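Local coordinates for uncharacterized protein (Uncultured organism, PDB 5IBZ) that probably acts as a cyclase-family enzyme, perhaps with arylformamidase activity, and binds acetylphosphate in a pocket, at residues B[55-60]-B[109-114]; B[72-77]-B[100-105]; B[120-125]-B[268-273]; B[159-164]-B[199-204]. One frame throughout, in Å; residues are numbered along the deposited sequence.

Interaction 1 of 4, residues B[55-60]-B[109-114]; sequences LAIPID and QGSTQW
Ser111 and Thr112, which pack against residues 56-59, are backed by a flat group, the Gln113 side-chain amide: Ser111 O lies near the amide plane, 15° out of it and 2.9 Å from Gln113 NE2. A weak bond from the same nitrogen reaches Gln109 O, so the amide ties up the turn behind the contact. Across it, the backbone N of Ile57 donates to Thr112 OG1 (2.9 Å) almost straight, at 165°. That hydroxyl also bonds to Ile282 O, and its place beside the backbone N (chi1 -58°) lets it meet Ile57. The Ile57 side chain slides past Thr112 in the opposite sense, bringing CG1 to 3.4 Å from Thr112 OG1. Ser111 OG sits over aliphatic carbon, 3.6 Å from Ile57 CG1 and 3.7 Å from Ile59 CG1, yet reaches two waters. One, 2.9 Å from Ser111 OG, donates to Ile57 O; the other, 2.7 Å from Ser111 OG, donates to Pro58 O. One direct bond and two water bridges therefore hold a loop without regular secondary structure to the residues leading into strand 113-115. Hydroxyls and waters supply partners to the buried loop backbone, whereas Thr112 N is buried without one.

Interaction 2 of 4, residues B[72-77]-B[100-105]; sequences PHHTME and ADDYIY
Asp102 OD2 takes a short hydrogen bond from His74 NE2 (2.6 Å, 166°) and a second from the backbone N of Val313 of the second subunit. The acceptor lies close to the imidazole plane, but the ring approaches OD2 on its anti side, and ring and carboxylate planes stand 71° apart. Gln109 of the second subunit holds the other oxygen, OD1. Asp102 CG, set between the backbone N and carbonyl carbon, brings the carboxylate to the NE2 edge of the His74 ring, while Met76, a selenomethionine, lays its selenium 3.7 Å from Asp102 CB. A leucine in place of His74 would probably leave Asp102 OD2 without its intrachain donor and the carboxylate freer to turn. On the face bearing Thr75 and Tyr103, the edge of the Tyr103 ring meets Glu77 CB, with CE1 4.0 Å from that carbon. Paired backbone bonds join His73 with Tyr105 and Thr75 with Tyr103, and Glu77 N donates to Asp101 O at 2.8 Å. Asp101 forms a salt bridge with Arg69 of the second subunit. The strand axes, 4.6 Å apart at 157°, define a two-stranded antiparallel arm whose sheet continues into that subunit through residues 103-105.

Interaction 3 of 4, residues B[120-125]-B[268-273]; sequences GWYGES and HGNLLR. With UVW (acetylphosphate), chain F.
Aromatic contacts come first: the Tyr122 ring carries Arg273 CD over the centre of one face, 3.6 Å from the ring centroid and 14° off its normal, a CH-pi contact. The guanidinium follows as an off-centre cation-pi contact, its CZ 4.2 Å from the centroid of the Tyr122 ring, with the two planes 36° apart. Arg273 reaches this far because its chain is extended from CG to NE, with CG opposite the backbone N (chi1 176°). Arg273 NE donates a hydrogen bond to Ser125 O at 3.0 Å; the oxygen lies at the guanidinium edge, but the donor stands above its carbonyl plane. A water completes the polar set, donating to Tyr122 O, accepting from Ser125 N and, weakly, from Arg273 NH2. The guanidinium is thus fixed both by a ring at its face and by the turn at its edge. Close packing is consistent with glycine at two positions: a CB on Gly120 would come too near Leu272 CD1, and one on Gly269 too near Tyr122 CD2. On the same helix, His268 NE2 makes a short bond of 2.5 Å to acetylphosphate O2P, an atom at the edge of the His268 ring, in its plane. Glu253 holds the other ring nitrogen, ND1. Arg69 also bonds the ligand; His268 of helix 266-275 and His119, just before strand 120-122, thus both reach the acetylphosphate pocket.

Interaction 4 of 4, residues B[159-164]-B[199-204]; sequences GVLVDI and ILVIRT
Asp163 and Arg203 run side by side at the ends of two strands, joined by a salt bridge in which Arg203 NH1 donates to the syn lone pair of Asp163 OD1 at 3.1 Å. A weak second bond goes from the same nitrogen to OD2, and the carboxylate and guanidinium planes stand 79° apart. Arg203 gets there by an extended chain with CG opposite its backbone N (chi1 178°). The next shell adds charge: Arg166 pairs with Asp163 OD2 and Glu208 with Arg203 NH2, while the carboxylate also caps a backbone N at the start of helix 164-167. With alanine at Asp163, Arg203 NH1 and Arg166 would probably lose the carboxylate they share, and the helix its cap. Behind this polar end, backbone bonds between the parallel strands set the register: Val201 N donates to Val160 O at 2.8 Å, and Val162 N to Val201 O at 2.9 Å. Ile164 CG1 rests 3.8 Å from Ile202 CG2. The pair lies between strands 299-303 and 244-247 in the mixed sheet; helix 180-190, in the connection between the two strands, packs on Val162 and Ile164, and helix 286-295 covers Leu161, Asp163 and Arg203.

How the interactions relate
All four contacts are largely buried, but they differ in what surrounds them. Interaction 4 is internal to the chain, an apolar parallel strand pair ending in charge, and interaction 1 reaches the same sheet, with Trp114 packing on Ile199. Interaction 2 lies far from the chain's centre, in an arm buried by other subunits, where histidine, carboxylate and tyrosine groups face neighbouring chains. It touches interaction 1 where Ile59 meets Pro72 and Ile104. Interaction 3 is about 17 Å from interaction 2 between nearest atoms; it relies on a tyrosine-arginine contact, with His268 on the same helix reaching the ligand. Interactions 1, 2 and 3 all reach the second subunit.

Interaction 1 of 4, residues B[55-60]-B[109-114]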
loop_
_atom_site.group_PDB
_atom_site.type_symbol
_atom_site.label_atom_id
_atom_site.label_comp_id
_atom_site.label_asym_id
_atom_site.label_seq_id
_atom_site.Cartn_x
_atom_site.Cartn_y
_atom_site.Cartn_z
ATOM N N LEU B 55 -3.363 17.767 18.449
ATOM C CA LEU B 55 -4.356 16.853 18.992
ATOM C C LEU B 55 -4.370 15.541 18.217
ATOM O O LEU B 55 -5.383 14.844 18.182
ATOM C CB LEU B 55 -5.755 17.504 18.976
ATOM C CG LEU B 55 -5.783 18.947 19.501
ATOM C CD1 LEU B 55 -7.220 19.463 19.483
ATOM C CD2 LEU B 55 -5.233 19.050 20.906
ATOM N N ALA B 56 -3.245 15.207 17.606
ATOM C CA ALA B 56 -3.112 13.948 16.881
ATOM C C ALA B 56 -2.362 12.880 17.663
ATOM O O ALA B 56 -1.446 13.177 18.433
ATOM C CB ALA B 56 -2.407 14.185 15.556
ATOM N N ILE B 57 -2.730 11.635 17.417
ATOM C CA ILE B 57 -1.868 10.510 17.788
ATOM C C ILE B 57 -0.828 10.310 16.685
ATOM O O ILE B 57 -1.013 10.741 15.542
ATOM C CB ILE B 57 -2.649 9.205 18.015
ATOM C CG1 ILE B 57 -3.411 8.745 16.769
ATOM C CG2 ILE B 57 -3.583 9.358 19.188
ATOM C CD1 ILE B 57 -3.733 7.241 16.794
ATOM N N PRO B 58 0.273 9.640 17.022
ATOM C CA PRO B 58 1.248 9.376 15.960
ATOM C C PRO B 58 0.700 8.433 14.909
ATOM O O PRO B 58 0.038 7.429 15.260
ATOM C CB PRO B 58 2.436 8.752 16.703
ATOM C CG PRO B 58 1.895 8.290 18.007
ATOM C CD PRO B 58 0.735 9.201 18.340
ATOM N N ILE B 59 0.971 8.754 13.647
ATOM C CA ILE B 59 0.678 7.850 12.537
ATOM C C ILE B 59 1.802 6.830 12.455
ATOM O O ILE B 59 2.910 7.138 11.998
ATOM C CB ILE B 59 0.538 8.582 11.216
ATOM C CG1 ILE B 59 -0.617 9.599 11.304
ATOM C CG2 ILE B 59 0.315 7.590 10.070
ATOM C CD1 ILE B 59 -0.882 10.386 10.066
ATOM N N ASP B 60 1.493 5.625 12.902
ATOM C CA ASP B 60 2.424 4.518 12.911
ATOM C C ASP B 60 1.591 3.246 13.042
ATOM O O ASP B 60 0.356 3.313 12.960
ATOM C CB ASP B 60 3.487 4.658 14.019
ATOM C CG ASP B 60 2.911 4.666 15.437
ATOM O OD1 ASP B 60 1.861 4.043 15.686
ATOM O OD2 ASP B 60 3.538 5.310 16.312
ATOM N N GLN B 109 -9.519 6.133 7.753
ATOM C CA GLN B 109 -10.147 6.068 9.076
ATOM C C GLN B 109 -9.205 5.382 10.069
ATOM O O GLN B 109 -9.654 4.806 11.064
ATOM C CB GLN B 109 -11.489 5.296 9.026
ATOM C CG GLN B 109 -12.597 5.928 8.189
ATOM C CD GLN B 109 -12.352 5.873 6.685
ATOM O OE1 GLN B 109 -12.118 4.810 6.125
ATOM N NE2 GLN B 109 -12.332 7.050 6.044
ATOM N N GLY B 110 -7.909 5.403 9.779
ATOM C CA GLY B 110 -6.958 4.602 10.529
ATOM C C GLY B 110 -6.192 5.306 11.635
ATOM O O GLY B 110 -5.376 4.678 12.290
ATOM N N SER B 111 -6.466 6.589 11.846
ATOM C CA SER B 111 -5.732 7.395 12.816
ATOM C C SER B 111 -6.620 8.558 13.266
ATOM O O SER B 111 -7.827 8.523 13.072
ATOM C CB SER B 111 -4.412 7.895 12.217
ATOM O OG SER B 111 -3.535 8.398 13.211
ATOM N N THR B 112 -6.041 9.592 13.873
ATOM C CA THR B 112 -6.766 10.838 14.100
ATOM C C THR B 112 -7.449 11.235 12.791
ATOM O O THR B 112 -6.811 11.265 11.744
ATOM C CB THR B 112 -5.813 11.938 14.582
ATOM O OG1 THR B 112 -5.164 11.494 15.789
ATOM C CG2 THR B 112 -6.552 13.230 14.802
ATOM N N GLN B 113 -8.742 11.534 12.852
ATOM C CA GLN B 113 -9.527 11.630 11.627
ATOM C C GLN B 113 -10.730 12.540 11.724
ATOM O O GLN B 113 -11.267 12.774 12.817
ATOM C CB GLN B 113 -10.018 10.230 11.217
ATOM C CG GLN B 113 -11.109 9.664 12.137
ATOM C CD GLN B 113 -11.327 8.185 11.926
ATOM O OE1 GLN B 113 -12.301 7.748 11.321
ATOM N NE2 GLN B 113 -10.381 7.413 12.381
ATOM N N TRP B 114 -11.148 13.016 10.555
ATOM C CA TRP B 114 -12.533 13.442 10.308
ATOM C C TRP B 114 -13.189 12.385 9.439
ATOM O O TRP B 114 -12.559 11.861 8.512
ATOM C CB TRP B 114 -12.645 14.765 9.563
ATOM C CG TRP B 114 -12.434 15.990 10.344
ATOM C CD1 TRP B 114 -11.473 16.917 10.124
ATOM C CD2 TRP B 114 -13.213 16.475 11.446
ATOM N NE1 TRP B 114 -11.594 17.953 11.014
ATOM C CE2 TRP B 114 -12.651 17.709 11.841
ATOM C CE3 TRP B 114 -14.311 15.992 12.139
ATOM C CZ2 TRP B 114 -13.143 18.445 12.899
ATOM C CZ3 TRP B 114 -14.818 16.737 13.178
ATOM C CH2 TRP B 114 -14.226 17.949 13.558
HETATM O O HOH W 1 -2.704 11.151 13.452
HETATM O O HOH W 2 -2.095 6.178 13.913
#

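Interaction 2 of 4, residues B[72-77]-B[100-105]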
loop_
_atom_site.group_PDB
_atom_site.type_symbol
_atom_site.label_atom_id
_atom_site.label_comp_id
_atom_site.label_asym_id
_atom_site.label_seq_id
_atom_site.Cartn_x
_atom_site.Cartn_y
_atom_site.Cartn_z
ATOM N N PRO B 72 -1.961 2.029 10.076
ATOM C CA PRO B 72 -1.113 2.742 9.118
ATOM C C PRO B 72 0.279 2.108 9.064
ATOM O O PRO B 72 0.771 1.615 10.066
ATOM C CB PRO B 72 -1.064 4.162 9.674
ATOM C CG PRO B 72 -2.325 4.287 10.497
ATOM C CD PRO B 72 -2.589 2.938 11.053
ATOM N N HIS B 73 0.900 2.137 7.892
ATOM C CA HIS B 73 2.177 1.482 7.721
ATOM C C HIS B 73 3.125 2.341 6.903
ATOM O O HIS B 73 2.902 2.579 5.712
ATOM C CB HIS B 73 2.020 0.146 7.050
ATOM C CG HIS B 73 3.249 -0.689 7.151
ATOM N ND1 HIS B 73 3.940 -1.144 6.043
ATOM C CD2 HIS B 73 3.921 -1.147 8.232
ATOM C CE1 HIS B 73 4.992 -1.832 6.449
ATOM N NE2 HIS B 73 5.003 -1.855 7.771
ATOM N N HIS B 74 4.198 2.774 7.564
ATOM C CA HIS B 74 5.221 3.670 7.005
ATOM C C HIS B 74 6.410 2.838 6.539
ATOM O O HIS B 74 6.878 1.955 7.260
ATOM C CB HIS B 74 5.631 4.685 8.085
ATOM C CG HIS B 74 6.782 5.581 7.730
ATOM N ND1 HIS B 74 7.872 5.745 8.563
ATOM C CD2 HIS B 74 6.966 6.441 6.700
ATOM C CE1 HIS B 74 8.698 6.631 8.033
ATOM N NE2 HIS B 74 8.175 7.064 6.899
ATOM N N THR B 75 6.863 3.064 5.310
ATOM C CA THR B 75 8.091 2.419 4.833
ATOM C C THR B 75 8.953 3.435 4.120
ATOM O O THR B 75 8.454 4.411 3.556
ATOM C CB THR B 75 7.831 1.219 3.863
ATOM O OG1 THR B 75 7.042 1.646 2.746
ATOM C CG2 THR B 75 7.122 0.057 4.569
HETATM N N MSE B 76 10.257 3.195 4.157
HETATM C CA MSE B 76 11.196 4.042 3.443
HETATM C C MSE B 76 11.483 3.485 2.052
HETATM O O MSE B 76 11.504 2.267 1.828
HETATM C CB MSE B 76 12.515 4.174 4.225
HETATM C CG MSE B 76 12.396 4.562 5.685
HETATM SE SE MSE B 76 11.941 6.406 6.093
HETATM C CE MSE B 76 13.552 7.239 5.500
ATOM N N GLU B 77 11.734 4.389 1.108
ATOM C CA GLU B 77 12.188 4.041 -0.223
ATOM C C GLU B 77 13.728 4.128 -0.315
ATOM O O GLU B 77 14.368 3.343 -1.003
ATOM C CB GLU B 77 11.520 4.974 -1.245
ATOM C CG GLU B 77 11.966 4.768 -2.662
ATOM C CD GLU B 77 11.487 3.469 -3.255
ATOM O OE1 GLU B 77 10.587 2.846 -2.668
ATOM O OE2 GLU B 77 12.023 3.065 -4.304
ATOM N N ALA B 100 16.576 11.000 1.522
ATOM C CA ALA B 100 15.749 9.929 2.062
ATOM C C ALA B 100 14.320 10.217 1.632
ATOM O O ALA B 100 13.881 11.371 1.678
ATOM C CB ALA B 100 15.842 9.855 3.580
ATOM N N ASP B 101 13.594 9.166 1.243
ATOM C CA ASP B 101 12.217 9.251 0.712
ATOM C C ASP B 101 11.388 8.178 1.403
ATOM O O ASP B 101 11.932 7.118 1.748
ATOM C CB ASP B 101 12.164 8.966 -0.799
ATOM C CG ASP B 101 12.254 10.200 -1.681
ATOM O OD1 ASP B 101 12.522 11.305 -1.191
ATOM O OD2 ASP B 101 12.064 10.032 -2.914
ATOM N N ASP B 102 10.085 8.397 1.546
ATOM C CA ASP B 102 9.254 7.385 2.187
ATOM C C ASP B 102 7.803 7.386 1.683
ATOM O O ASP B 102 7.399 8.223 0.846
ATOM C CB ASP B 102 9.330 7.527 3.724
ATOM C CG ASP B 102 9.051 8.943 4.245
ATOM O OD1 ASP B 102 8.798 9.881 3.455
ATOM O OD2 ASP B 102 9.066 9.107 5.493
ATOM N N TYR B 103 7.060 6.383 2.169
ATOM C CA TYR B 103 5.723 6.027 1.711
ATOM C C TYR B 103 4.829 5.693 2.900
ATOM O O TYR B 103 5.299 5.327 3.977
ATOM C CB TYR B 103 5.774 4.796 0.780
ATOM C CG TYR B 103 6.112 5.116 -0.648
ATOM C CD1 TYR B 103 7.420 5.424 -1.032
ATOM C CD2 TYR B 103 5.119 5.134 -1.626
ATOM C CE1 TYR B 103 7.724 5.745 -2.329
ATOM C CE2 TYR B 103 5.428 5.438 -2.931
ATOM C CZ TYR B 103 6.720 5.759 -3.277
ATOM O OH TYR B 103 7.006 6.057 -4.584
ATOM N N ILE B 104 3.520 5.799 2.702
ATOM C CA ILE B 104 2.578 5.334 3.696
ATOM C C ILE B 104 1.429 4.595 3.009
ATOM O O ILE B 104 1.002 4.970 1.905
ATOM C CB ILE B 104 2.026 6.505 4.538
ATOM C CG1 ILE B 104 1.229 5.995 5.740
ATOM C CG2 ILE B 104 1.166 7.424 3.699
ATOM C CD1 ILE B 104 2.009 6.020 7.023
ATOM N N TYR B 105 0.982 3.515 3.653
ATOM C CA TYR B 105 -0.279 2.845 3.328
ATOM C C TYR B 105 -1.149 2.985 4.550
ATOM O O TYR B 105 -0.774 2.531 5.616
ATOM C CB TYR B 105 -0.097 1.355 3.005
ATOM C CG TYR B 105 -1.361 0.685 2.503
ATOM C CD1 TYR B 105 -1.924 1.047 1.297
ATOM C CD2 TYR B 105 -1.983 -0.309 3.234
ATOM C CE1 TYR B 105 -3.083 0.420 0.827
ATOM C CE2 TYR B 105 -3.129 -0.933 2.773
ATOM C CZ TYR B 105 -3.664 -0.572 1.571
ATOM O OH TYR B 105 -4.811 -1.186 1.081
#

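Interaction 3 of 4, residues B[120-125]-B[268-273]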
loop_
_atom_site.group_PDB
_atom_site.type_symbol
_atom_site.label_atom_id
_atom_site.label_comp_id
_atom_site.label_asym_id
_atom_site.label_seq_id
_atom_site.Cartn_x
_atom_site.Cartn_y
_atom_site.Cartn_z
ATOM N N GLY B 120 -21.083 7.524 6.480
ATOM C CA GLY B 120 -22.100 6.761 7.188
ATOM C C GLY B 120 -23.497 7.301 6.988
ATOM O O GLY B 120 -23.691 8.503 6.833
ATOM N N TRP B 121 -24.465 6.399 7.020
ATOM C CA TRP B 121 -25.859 6.750 6.808
ATOM C C TRP B 121 -26.706 5.559 7.213
ATOM O O TRP B 121 -26.197 4.606 7.780
ATOM C CB TRP B 121 -26.110 7.141 5.346
ATOM C CG TRP B 121 -25.936 6.027 4.340
ATOM C CD1 TRP B 121 -26.930 5.268 3.759
ATOM C CD2 TRP B 121 -24.704 5.561 3.771
ATOM N NE1 TRP B 121 -26.387 4.366 2.890
ATOM C CE2 TRP B 121 -25.024 4.524 2.865
ATOM C CE3 TRP B 121 -23.365 5.924 3.930
ATOM C CZ2 TRP B 121 -24.047 3.826 2.150
ATOM C CZ3 TRP B 121 -22.398 5.248 3.206
ATOM C CH2 TRP B 121 -22.740 4.209 2.334
ATOM N N TYR B 122 -28.003 5.623 6.959
ATOM C CA TYR B 122 -28.860 4.462 7.121
ATOM C C TYR B 122 -29.852 4.502 5.980
ATOM O O TYR B 122 -30.053 5.533 5.348
ATOM C CB TYR B 122 -29.558 4.437 8.494
ATOM C CG TYR B 122 -30.366 5.658 8.843
ATOM C CD1 TYR B 122 -31.679 5.794 8.400
ATOM C CD2 TYR B 122 -29.830 6.675 9.626
ATOM C CE1 TYR B 122 -32.425 6.913 8.710
ATOM C CE2 TYR B 122 -30.568 7.800 9.934
ATOM C CZ TYR B 122 -31.873 7.903 9.481
ATOM O OH TYR B 122 -32.634 9.000 9.788
ATOM N N GLY B 123 -30.460 3.361 5.683
ATOM C CA GLY B 123 -31.314 3.299 4.506
ATOM C C GLY B 123 -30.560 3.577 3.214
ATOM O O GLY B 123 -29.365 3.328 3.129
ATOM N N GLU B 124 -31.261 4.059 2.192
ATOM C CA GLU B 124 -30.663 4.180 0.868
ATOM C C GLU B 124 -30.193 5.587 0.539
ATOM O O GLU B 124 -29.715 5.835 -0.567
ATOM C CB GLU B 124 -31.645 3.698 -0.192
ATOM C CG GLU B 124 -31.923 2.201 -0.066
ATOM C CD GLU B 124 -32.891 1.678 -1.111
ATOM O OE1 GLU B 124 -33.388 2.483 -1.928
ATOM O OE2 GLU B 124 -33.154 0.456 -1.110
ATOM N N SER B 125 -30.317 6.498 1.498
ATOM C CA SER B 125 -29.958 7.893 1.274
ATOM C C SER B 125 -29.014 8.412 2.337
ATOM O O SER B 125 -29.117 8.056 3.507
ATOM C CB SER B 125 -31.200 8.793 1.256
ATOM O OG SER B 125 -32.114 8.418 0.236
ATOM N N HIS B 268 -24.186 7.845 14.932
ATOM C CA HIS B 268 -23.537 7.958 13.628
ATOM C C HIS B 268 -24.536 8.342 12.548
ATOM O O HIS B 268 -24.313 9.256 11.752
ATOM C CB HIS B 268 -22.898 6.636 13.225
ATOM C CG HIS B 268 -21.526 6.444 13.769
ATOM N ND1 HIS B 268 -21.296 6.067 15.073
ATOM C CD2 HIS B 268 -20.312 6.582 13.193
ATOM C CE1 HIS B 268 -19.995 5.978 15.274
ATOM N NE2 HIS B 268 -19.375 6.286 14.149
ATOM N N GLY B 269 -25.638 7.616 12.521
ATOM C CA GLY B 269 -26.666 7.842 11.528
ATOM C C GLY B 269 -27.274 9.218 11.651
ATOM O O GLY B 269 -27.426 9.941 10.655
ATOM N N ASN B 270 -27.651 9.597 12.868
ATOM C CA ASN B 270 -28.295 10.887 13.070
ATOM C C ASN B 270 -27.327 12.035 12.767
ATOM O O ASN B 270 -27.713 13.004 12.128
ATOM C CB ASN B 270 -28.826 11.029 14.501
ATOM C CG ASN B 270 -30.041 10.147 14.787
ATOM O OD1 ASN B 270 -30.249 9.732 15.923
ATOM N ND2 ASN B 270 -30.851 9.885 13.779
ATOM N N LEU B 271 -26.074 11.946 13.225
ATOM C CA LEU B 271 -25.165 13.055 12.968
ATOM C C LEU B 271 -24.809 13.181 11.493
ATOM O O LEU B 271 -24.943 14.251 10.899
ATOM C CB LEU B 271 -23.886 12.922 13.780
ATOM C CG LEU B 271 -24.049 13.112 15.288
ATOM C CD1 LEU B 271 -22.668 13.066 15.952
ATOM C CD2 LEU B 271 -24.787 14.372 15.676
ATOM N N LEU B 272 -24.353 12.092 10.884
ATOM C CA LEU B 272 -23.873 12.184 9.503
ATOM C C LEU B 272 -24.986 12.392 8.489
ATOM O O LEU B 272 -24.933 13.330 7.698
ATOM C CB LEU B 272 -23.086 10.927 9.147
ATOM C CG LEU B 272 -21.790 10.775 9.970
ATOM C CD1 LEU B 272 -21.199 9.407 9.730
ATOM C CD2 LEU B 272 -20.756 11.849 9.698
ATOM N N ARG B 273 -25.995 11.530 8.524
ATOM C CA ARG B 273 -27.098 11.623 7.572
ATOM C C ARG B 273 -28.114 12.713 7.888
ATOM O O ARG B 273 -28.468 13.492 7.007
ATOM C CB ARG B 273 -27.828 10.285 7.472
ATOM C CG ARG B 273 -29.046 10.334 6.580
ATOM C CD ARG B 273 -29.832 9.084 6.726
ATOM N NE ARG B 273 -30.892 8.951 5.750
ATOM C CZ ARG B 273 -32.154 9.315 5.925
ATOM N NH1 ARG B 273 -32.539 9.917 7.046
ATOM N NH2 ARG B 273 -33.045 9.093 4.959
HETATM C C1 UVW F . -16.748 2.003 13.447
HETATM O O1 UVW F . -16.053 1.658 12.553
HETATM C C1M UVW F . -17.462 0.963 14.306
HETATM O O2 UVW F . -16.931 3.357 13.740
HETATM P P UVW F . -16.340 4.574 12.805
HETATM O O1P UVW F . -16.636 4.331 11.344
HETATM O O2P UVW F . -17.026 5.831 13.289
HETATM O O3P UVW F . -14.850 4.727 12.970
HETATM O O HOH W 3 -32.231 6.609 3.826
#

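Interaction 4 of 4, residues B[159-164]-B[199-204]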
loop_
_atom_site.group_PDB
_atom_site.type_symbol
_atom_site.label_atom_id
_atom_site.label_comp_id
_atom_site.label_asym_id
_atom_site.label_seq_id
_atom_site.Cartn_x
_atom_site.Cartn_y
_atom_site.Cartn_z
ATOM N N GLY B 159 -12.824 26.202 18.359
ATOM C CA GLY B 159 -12.978 24.903 18.990
ATOM C C GLY B 159 -13.214 25.102 20.471
ATOM O O GLY B 159 -12.761 26.091 21.059
ATOM N N VAL B 160 -13.950 24.171 21.069
ATOM C CA VAL B 160 -14.212 24.173 22.492
ATOM C C VAL B 160 -13.987 22.763 23.033
ATOM O O VAL B 160 -14.585 21.792 22.527
ATOM C CB VAL B 160 -15.648 24.631 22.809
ATOM C CG1 VAL B 160 -15.888 24.643 24.346
ATOM C CG2 VAL B 160 -15.901 25.998 22.194
ATOM N N LEU B 161 -13.108 22.660 24.028
ATOM C CA LEU B 161 -12.896 21.418 24.767
ATOM C C LEU B 161 -13.908 21.275 25.872
ATOM O O LEU B 161 -14.099 22.195 26.662
ATOM C CB LEU B 161 -11.495 21.365 25.379
ATOM C CG LEU B 161 -11.206 20.186 26.309
ATOM C CD1 LEU B 161 -11.154 18.890 25.538
ATOM C CD2 LEU B 161 -9.902 20.427 27.071
ATOM N N VAL B 162 -14.573 20.122 25.912
ATOM C CA VAL B 162 -15.329 19.751 27.093
ATOM C C VAL B 162 -14.666 18.510 27.709
ATOM O O VAL B 162 -14.627 17.423 27.111
ATOM C CB VAL B 162 -16.834 19.543 26.761
ATOM C CG1 VAL B 162 -17.071 18.435 25.739
ATOM C CG2 VAL B 162 -17.632 19.327 28.022
ATOM N N ASP B 163 -14.117 18.704 28.899
ATOM C CA ASP B 163 -13.333 17.675 29.565
ATOM C C ASP B 163 -14.252 16.869 30.451
ATOM O O ASP B 163 -14.415 17.139 31.632
ATOM C CB ASP B 163 -12.196 18.298 30.351
ATOM C CG ASP B 163 -11.177 17.272 30.826
ATOM O OD1 ASP B 163 -11.493 16.062 30.836
ATOM O OD2 ASP B 163 -10.061 17.710 31.210
ATOM N N ILE B 164 -14.873 15.866 29.861
ATOM C CA ILE B 164 -15.835 15.061 30.598
ATOM C C ILE B 164 -15.124 14.229 31.669
ATOM O O ILE B 164 -15.657 14.020 32.758
ATOM C CB ILE B 164 -16.643 14.167 29.643
ATOM C CG1 ILE B 164 -17.451 15.029 28.654
ATOM C CG2 ILE B 164 -17.589 13.270 30.430
ATOM C CD1 ILE B 164 -18.555 15.846 29.291
ATOM N N ILE B 199 -16.543 23.784 16.731
ATOM C CA ILE B 199 -16.186 22.386 16.732
ATOM C C ILE B 199 -16.026 21.964 18.188
ATOM O O ILE B 199 -15.202 22.528 18.904
ATOM C CB ILE B 199 -14.898 22.160 15.948
ATOM C CG1 ILE B 199 -15.156 22.448 14.463
ATOM C CG2 ILE B 199 -14.394 20.734 16.116
ATOM C CD1 ILE B 199 -13.923 22.755 13.682
ATOM N N LEU B 200 -16.816 20.993 18.624
ATOM C CA LEU B 200 -16.766 20.481 19.982
ATOM C C LEU B 200 -15.797 19.320 20.072
ATOM O O LEU B 200 -15.871 18.381 19.299
ATOM C CB LEU B 200 -18.150 20.054 20.416
ATOM C CG LEU B 200 -18.252 19.592 21.867
ATOM C CD1 LEU B 200 -18.077 20.758 22.844
ATOM C CD2 LEU B 200 -19.592 18.922 22.096
ATOM N N VAL B 201 -14.887 19.400 21.031
ATOM C CA VAL B 201 -13.859 18.398 21.209
ATOM C C VAL B 201 -14.047 17.790 22.601
ATOM O O VAL B 201 -13.976 18.509 23.612
ATOM C CB VAL B 201 -12.450 19.033 21.051
ATOM C CG1 VAL B 201 -11.394 18.035 21.267
ATOM C CG2 VAL B 201 -12.313 19.683 19.659
ATOM N N ILE B 202 -14.348 16.491 22.653
ATOM C CA ILE B 202 -14.749 15.815 23.890
ATOM C C ILE B 202 -13.660 14.905 24.420
ATOM O O ILE B 202 -13.236 13.959 23.714
ATOM C CB ILE B 202 -16.019 14.966 23.671
ATOM C CG1 ILE B 202 -17.119 15.835 23.049
ATOM C CG2 ILE B 202 -16.500 14.341 24.988
ATOM C CD1 ILE B 202 -18.349 15.048 22.640
ATOM N N ARG B 203 -13.196 15.173 25.639
ATOM C CA ARG B 203 -12.243 14.275 26.297
ATOM C C ARG B 203 -12.961 13.204 27.121
ATOM O O ARG B 203 -13.620 13.515 28.143
ATOM C CB ARG B 203 -11.270 15.045 27.196
ATOM C CG ARG B 203 -10.303 14.106 27.919
ATOM C CD ARG B 203 -9.060 14.825 28.453
ATOM N NE ARG B 203 -8.173 13.906 29.169
ATOM C CZ ARG B 203 -8.074 13.814 30.493
ATOM N NH1 ARG B 203 -8.817 14.559 31.298
ATOM N NH2 ARG B 203 -7.227 12.949 31.008
ATOM N N THR B 204 -12.816 11.966 26.632
ATOM C CA THR B 204 -13.308 10.738 27.263
ATOM C C THR B 204 -12.217 9.928 27.957
ATOM O O THR B 204 -12.503 9.019 28.754
ATOM C CB THR B 204 -13.935 9.771 26.250
ATOM O OG1 THR B 204 -12.896 9.088 25.532
ATOM C CG2 THR B 204 -14.869 10.473 25.299
#